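Local coordinates for GrpU microcompartment shell protein (Pectobacterium wasabiae, PDB 4OLP), which forms part of the shell of a glycyl-radical propanediol microcompartment and probably binds an iron-sulfur cluster, at residues R4-K18 and R28-I40. Numbering follows the deposited sequence.
Sequences RIINAPTLETLAMLK and RLEMVRIDAIGLI
I37 meets both halves of segment 4-18, the edge strand 4-7 and the helix that follows it. Its backbone pairs with I6: I6 N donates to I37 O (2.7 Å) and I37 N returns a bond to I6 O. R4 and L39 form the next hydrogen-bonded pair of these antiparallel strands, and A8 N prolongs the pairing by reaching D35 O. The side chain of I37 then leaves the sheet on the face it shares with I6 and L39. CB lies 4.4 Å from I6 CB; CG1, anti to the carbonyl carbon (chi1 -56°), passes P9 CG at 4.1 Å. Only CD1 spans to the helix, where L17 CD1 comes tip to tip with it at 3.6 Å; P9 CG lies roughly across from L17, and L14 CD2 closes in between. Along the same apolar layer, the CD2 of L14 also touches I34 CD1 and L29 CD2. Farther along the helix, the extended chain of K18 runs past L29 in the opposite direction, its methylenes lying along L29 CD2, and its NZ lies beside E30 OE2, a salt bridge modelled too short to be certain in detail.

Helix 11-19 thus lies over one face of the four-stranded antiparallel sheet of this BMC-domain subunit, while helix 82-92 packs against I5 and I40 on the other. Strand 74-80 flanks strand 36-42, with F79 touching L29, I34 and I37, and D35 and A36 form a classic beta bulge opposite G80. On the outer side of strand 3-7, R4 NH2 forms a salt bridge with D46 of a second subunit.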
loop_
_atom_site.group_PDB
_atom_site.type_symbol
_atom_site.label_atom_id
_atom_site.label_comp_id
_atom_site.label_asym_id
_atom_site.label_seq_id
_atom_site.Cartn_x
_atom_site.Cartn_y
_atom_site.Cartn_z
ATOM N N ARG B 4 -19.511 -1.567 13.365
ATOM C CA ARG B 4 -20.803 -1.205 12.809
ATOM C C ARG B 4 -21.621 -2.467 12.511
ATOM O O ARG B 4 -21.072 -3.532 12.193
ATOM C CB ARG B 4 -20.561 -0.313 11.620
ATOM C CG ARG B 4 -21.758 0.361 11.019
ATOM C CD ARG B 4 -22.219 1.581 11.819
ATOM N NE ARG B 4 -21.259 2.684 11.851
ATOM C CZ ARG B 4 -21.565 3.879 12.345
ATOM N NH1 ARG B 4 -22.795 4.114 12.785
ATOM N NH2 ARG B 4 -20.653 4.837 12.373
ATOM N N ILE B 5 -22.926 -2.382 12.743
ATOM C CA ILE B 5 -23.817 -3.523 12.566
ATOM C C ILE B 5 -24.895 -3.131 11.608
ATOM O O ILE B 5 -25.540 -2.116 11.790
ATOM C CB ILE B 5 -24.470 -3.961 13.878
ATOM C CG1 ILE B 5 -23.420 -4.524 14.828
ATOM C CG2 ILE B 5 -25.529 -5.023 13.612
ATOM C CD1 ILE B 5 -23.842 -4.490 16.279
ATOM N N ILE B 6 -25.078 -3.932 10.572
ATOM C CA ILE B 6 -26.099 -3.670 9.584
ATOM C C ILE B 6 -27.242 -4.601 9.906
ATOM O O ILE B 6 -27.101 -5.815 9.796
ATOM C CB ILE B 6 -25.581 -3.926 8.157
ATOM C CG1 ILE B 6 -24.496 -2.918 7.821
ATOM C CG2 ILE B 6 -26.712 -3.840 7.131
ATOM C CD1 ILE B 6 -23.596 -3.336 6.679
ATOM N N ASN B 7 -28.368 -4.026 10.326
ATOM C CA ASN B 7 -29.566 -4.809 10.595
ATOM C C ASN B 7 -30.347 -4.978 9.309
ATOM O O ASN B 7 -30.561 -4.020 8.571
ATOM C CB ASN B 7 -30.421 -4.150 11.670
ATOM C CG ASN B 7 -29.693 -4.057 13.000
ATOM O OD1 ASN B 7 -29.218 -2.982 13.374
ATOM N ND2 ASN B 7 -29.567 -5.191 13.711
ATOM N N ALA B 8 -30.734 -6.217 9.032
ATOM C CA ALA B 8 -31.617 -6.518 7.923
ATOM C C ALA B 8 -31.030 -5.978 6.644
ATOM O O ALA B 8 -31.600 -5.057 6.042
ATOM C CB ALA B 8 -32.995 -5.925 8.164
ATOM N N PRO B 9 -29.901 -6.558 6.211
ATOM C CA PRO B 9 -29.240 -6.044 5.033
ATOM C C PRO B 9 -29.990 -6.361 3.758
ATOM O O PRO B 9 -30.668 -7.358 3.666
ATOM C CB PRO B 9 -27.900 -6.769 5.042
ATOM C CG PRO B 9 -28.168 -8.020 5.776
ATOM C CD PRO B 9 -29.122 -7.625 6.847
ATOM N N THR B 10 -29.847 -5.480 2.788
ATOM C CA THR B 10 -30.405 -5.635 1.452
ATOM C C THR B 10 -29.748 -6.832 0.753
ATOM O O THR B 10 -28.692 -7.280 1.170
ATOM C CB THR B 10 -30.113 -4.312 0.700
ATOM O OG1 THR B 10 -30.846 -3.236 1.313
ATOM C CG2 THR B 10 -30.450 -4.378 -0.775
ATOM N N LEU B 11 -30.361 -7.336 -0.312
ATOM C CA LEU B 11 -29.698 -8.300 -1.197
ATOM C C LEU B 11 -28.468 -7.670 -1.884
ATOM O O LEU B 11 -27.409 -8.302 -1.976
ATOM C CB LEU B 11 -30.670 -8.824 -2.253
ATOM C CG LEU B 11 -31.852 -9.656 -1.754
ATOM C CD1 LEU B 11 -32.875 -9.859 -2.865
ATOM C CD2 LEU B 11 -31.407 -11.000 -1.210
ATOM N N GLU B 12 -28.621 -6.442 -2.380
ATOM C CA GLU B 12 -27.489 -5.638 -2.899
ATOM C C GLU B 12 -26.353 -5.450 -1.902
ATOM O O GLU B 12 -25.176 -5.418 -2.276
ATOM C CB GLU B 12 -27.949 -4.252 -3.350
ATOM C CG GLU B 12 -28.858 -4.243 -4.567
ATOM C CD GLU B 12 -29.181 -2.843 -5.072
ATOM O OE1 GLU B 12 -28.642 -1.836 -4.543
ATOM O OE2 GLU B 12 -29.998 -2.759 -6.017
ATOM N N THR B 13 -26.692 -5.268 -0.636
ATOM C CA THR B 13 -25.653 -5.125 0.372
ATOM C C THR B 13 -24.867 -6.429 0.463
ATOM O O THR B 13 -23.622 -6.424 0.532
ATOM C CB THR B 13 -26.243 -4.743 1.735
ATOM O OG1 THR B 13 -26.873 -3.460 1.635
ATOM C CG2 THR B 13 -25.157 -4.693 2.804
ATOM N N LEU B 14 -25.593 -7.539 0.461
ATOM C CA LEU B 14 -24.961 -8.866 0.486
ATOM C C LEU B 14 -24.090 -9.097 -0.744
ATOM O O LEU B 14 -22.971 -9.582 -0.641
ATOM C CB LEU B 14 -26.014 -9.946 0.558
ATOM C CG LEU B 14 -26.765 -9.952 1.876
ATOM C CD1 LEU B 14 -28.092 -10.687 1.745
ATOM C CD2 LEU B 14 -25.905 -10.569 2.953
ATOM N N ALA B 15 -24.597 -8.686 -1.898
ATOM C CA ALA B 15 -23.851 -8.777 -3.143
ATOM C C ALA B 15 -22.529 -7.986 -3.093
ATOM O O ALA B 15 -21.511 -8.448 -3.599
ATOM C CB ALA B 15 -24.717 -8.311 -4.296
ATOM N N MET B 16 -22.556 -6.800 -2.489
ATOM C CA MET B 16 -21.363 -5.947 -2.395
ATOM C C MET B 16 -20.294 -6.606 -1.544
ATOM O O MET B 16 -19.099 -6.574 -1.867
ATOM C CB MET B 16 -21.714 -4.565 -1.824
ATOM C CG MET B 16 -22.239 -3.610 -2.880
ATOM S SD MET B 16 -22.993 -2.089 -2.251
ATOM C CE MET B 16 -21.584 -1.214 -1.572
ATOM N N LEU B 17 -20.741 -7.202 -0.450
ATOM C CA LEU B 17 -19.836 -7.858 0.479
ATOM C C LEU B 17 -19.267 -9.130 -0.116
ATOM O O LEU B 17 -18.079 -9.366 0.039
ATOM C CB LEU B 17 -20.532 -8.145 1.808
ATOM C CG LEU B 17 -20.797 -6.875 2.629
ATOM C CD1 LEU B 17 -21.719 -7.189 3.789
ATOM C CD2 LEU B 17 -19.514 -6.242 3.154
ATOM N N LYS B 18 -20.098 -9.910 -0.815
ATOM C CA LYS B 18 -19.661 -11.159 -1.465
ATOM C C LYS B 18 -18.570 -10.929 -2.482
ATOM O O LYS B 18 -17.624 -11.702 -2.566
ATOM C CB LYS B 18 -20.818 -11.888 -2.126
ATOM C CG LYS B 18 -21.713 -12.595 -1.135
ATOM C CD LYS B 18 -22.726 -13.463 -1.849
ATOM C CE LYS B 18 -23.446 -14.346 -0.848
ATOM N NZ LYS B 18 -24.363 -15.311 -1.515
ATOM N N ARG B 28 -20.823 -19.884 2.518
ATOM C CA ARG B 28 -21.221 -19.873 3.927
ATOM C C ARG B 28 -22.412 -18.932 4.258
ATOM O O ARG B 28 -23.053 -19.065 5.318
ATOM C CB ARG B 28 -19.999 -19.575 4.812
ATOM C CG ARG B 28 -19.085 -20.798 4.975
ATOM C CD ARG B 28 -17.637 -20.553 4.581
ATOM N NE ARG B 28 -16.956 -19.656 5.516
ATOM C CZ ARG B 28 -15.644 -19.411 5.518
ATOM N NH1 ARG B 28 -14.842 -19.992 4.632
ATOM N NH2 ARG B 28 -15.127 -18.572 6.413
ATOM N N LEU B 29 -22.700 -17.991 3.367
ATOM C CA LEU B 29 -23.812 -17.065 3.570
ATOM C C LEU B 29 -25.202 -17.676 3.422
ATOM O O LEU B 29 -26.139 -17.266 4.111
ATOM C CB LEU B 29 -23.654 -15.851 2.657
ATOM C CG LEU B 29 -22.987 -14.636 3.315
ATOM C CD1 LEU B 29 -21.617 -14.981 3.894
ATOM C CD2 LEU B 29 -22.897 -13.477 2.338
ATOM N N GLU B 30 -25.338 -18.650 2.537
ATOM C CA GLU B 30 -26.592 -19.361 2.388
ATOM C C GLU B 30 -26.765 -20.480 3.396
ATOM O O GLU B 30 -27.799 -21.129 3.418
ATOM C CB GLU B 30 -26.738 -19.906 0.976
ATOM C CG GLU B 30 -27.047 -18.842 -0.048
ATOM C CD GLU B 30 -25.845 -17.987 -0.380
ATOM O OE1 GLU B 30 -24.676 -18.445 -0.283
ATOM O OE2 GLU B 30 -26.078 -16.832 -0.765
ATOM N N MET B 31 -25.766 -20.723 4.229
ATOM C CA MET B 31 -25.883 -21.759 5.218
ATOM C C MET B 31 -26.320 -21.121 6.521
ATOM O O MET B 31 -26.496 -21.820 7.502
ATOM C CB MET B 31 -24.551 -22.510 5.384
ATOM C CG MET B 31 -24.060 -23.195 4.102
ATOM S SD MET B 31 -22.348 -23.795 4.081
ATOM C CE MET B 31 -22.471 -25.201 5.194
ATOM N N VAL B 32 -26.530 -19.809 6.539
ATOM C CA VAL B 32 -26.831 -19.101 7.809
ATOM C C VAL B 32 -27.852 -17.972 7.627
ATOM O O VAL B 32 -27.855 -17.286 6.592
ATOM C CB VAL B 32 -25.552 -18.566 8.454
ATOM C CG1 VAL B 32 -25.176 -17.198 7.899
ATOM C CG2 VAL B 32 -25.687 -18.508 9.944
ATOM N N ARG B 33 -28.745 -17.815 8.597
ATOM C CA ARG B 33 -29.757 -16.773 8.518
ATOM C C ARG B 33 -29.154 -15.390 8.798
ATOM O O ARG B 33 -28.655 -15.138 9.887
ATOM C CB ARG B 33 -30.807 -17.011 9.569
ATOM C CG ARG B 33 -31.777 -15.866 9.744
ATOM C CD ARG B 33 -32.888 -16.281 10.655
ATOM N NE ARG B 33 -33.663 -15.087 10.992
ATOM C CZ ARG B 33 -34.943 -15.075 11.324
ATOM N NH1 ARG B 33 -35.483 -13.908 11.589
ATOM N NH2 ARG B 33 -35.683 -16.199 11.366
ATOM N N ILE B 34 -29.199 -14.482 7.829
ATOM C CA ILE B 34 -28.485 -13.246 8.038
ATOM C C ILE B 34 -29.398 -12.105 8.425
ATOM O O ILE B 34 -29.805 -11.304 7.581
ATOM C CB ILE B 34 -27.632 -12.892 6.817
ATOM C CG1 ILE B 34 -26.635 -14.024 6.543
ATOM C CG2 ILE B 34 -26.882 -11.592 7.047
ATOM C CD1 ILE B 34 -25.924 -13.933 5.220
ATOM N N ASP B 35 -29.744 -12.062 9.700
ATOM C CA ASP B 35 -30.534 -10.961 10.216
ATOM C C ASP B 35 -29.628 -9.738 10.222
ATOM O O ASP B 35 -30.065 -8.631 9.915
ATOM C CB ASP B 35 -30.992 -11.218 11.649
ATOM C CG ASP B 35 -32.030 -12.268 11.767
ATOM O OD1 ASP B 35 -32.941 -12.259 10.924
ATOM O OD2 ASP B 35 -32.002 -13.066 12.735
ATOM N N ALA B 36 -28.359 -9.946 10.573
ATOM C CA ALA B 36 -27.456 -8.831 10.763
ATOM C C ALA B 36 -26.042 -9.142 10.291
ATOM O O ALA B 36 -25.652 -10.298 10.151
ATOM C CB ALA B 36 -27.442 -8.456 12.226
ATOM N N ILE B 37 -25.297 -8.083 10.018
ATOM C CA ILE B 37 -23.890 -8.177 9.679
ATOM C C ILE B 37 -23.111 -7.211 10.558
ATOM O O ILE B 37 -23.370 -6.007 10.545
ATOM C CB ILE B 37 -23.626 -7.817 8.205
ATOM C CG1 ILE B 37 -24.461 -8.706 7.281
ATOM C CG2 ILE B 37 -22.152 -7.990 7.895
ATOM C CD1 ILE B 37 -24.463 -8.275 5.830
ATOM N N GLY B 38 -22.144 -7.740 11.287
ATOM C CA GLY B 38 -21.280 -6.916 12.085
ATOM C C GLY B 38 -19.980 -6.734 11.327
ATOM O O GLY B 38 -19.411 -7.701 10.788
ATOM N N LEU B 39 -19.535 -5.489 11.229
ATOM C CA LEU B 39 -18.321 -5.185 10.527
ATOM C C LEU B 39 -17.427 -4.526 11.521
ATOM O O LEU B 39 -17.814 -3.547 12.139
ATOM C CB LEU B 39 -18.590 -4.241 9.363
ATOM C CG LEU B 39 -19.534 -4.797 8.305
ATOM C CD1 LEU B 39 -19.897 -3.731 7.288
ATOM C CD2 LEU B 39 -18.896 -5.992 7.605
ATOM N N ILE B 40 -16.215 -5.049 11.662
ATOM C CA ILE B 40 -15.265 -4.479 12.598
ATOM C C ILE B 40 -13.857 -4.550 12.020
ATOM O O ILE B 40 -13.486 -5.540 11.378
ATOM C CB ILE B 40 -15.380 -5.164 13.971
ATOM C CG1 ILE B 40 -14.346 -4.594 14.946
ATOM C CG2 ILE B 40 -15.238 -6.673 13.839
ATOM C CD1 ILE B 40 -14.778 -4.657 16.396
#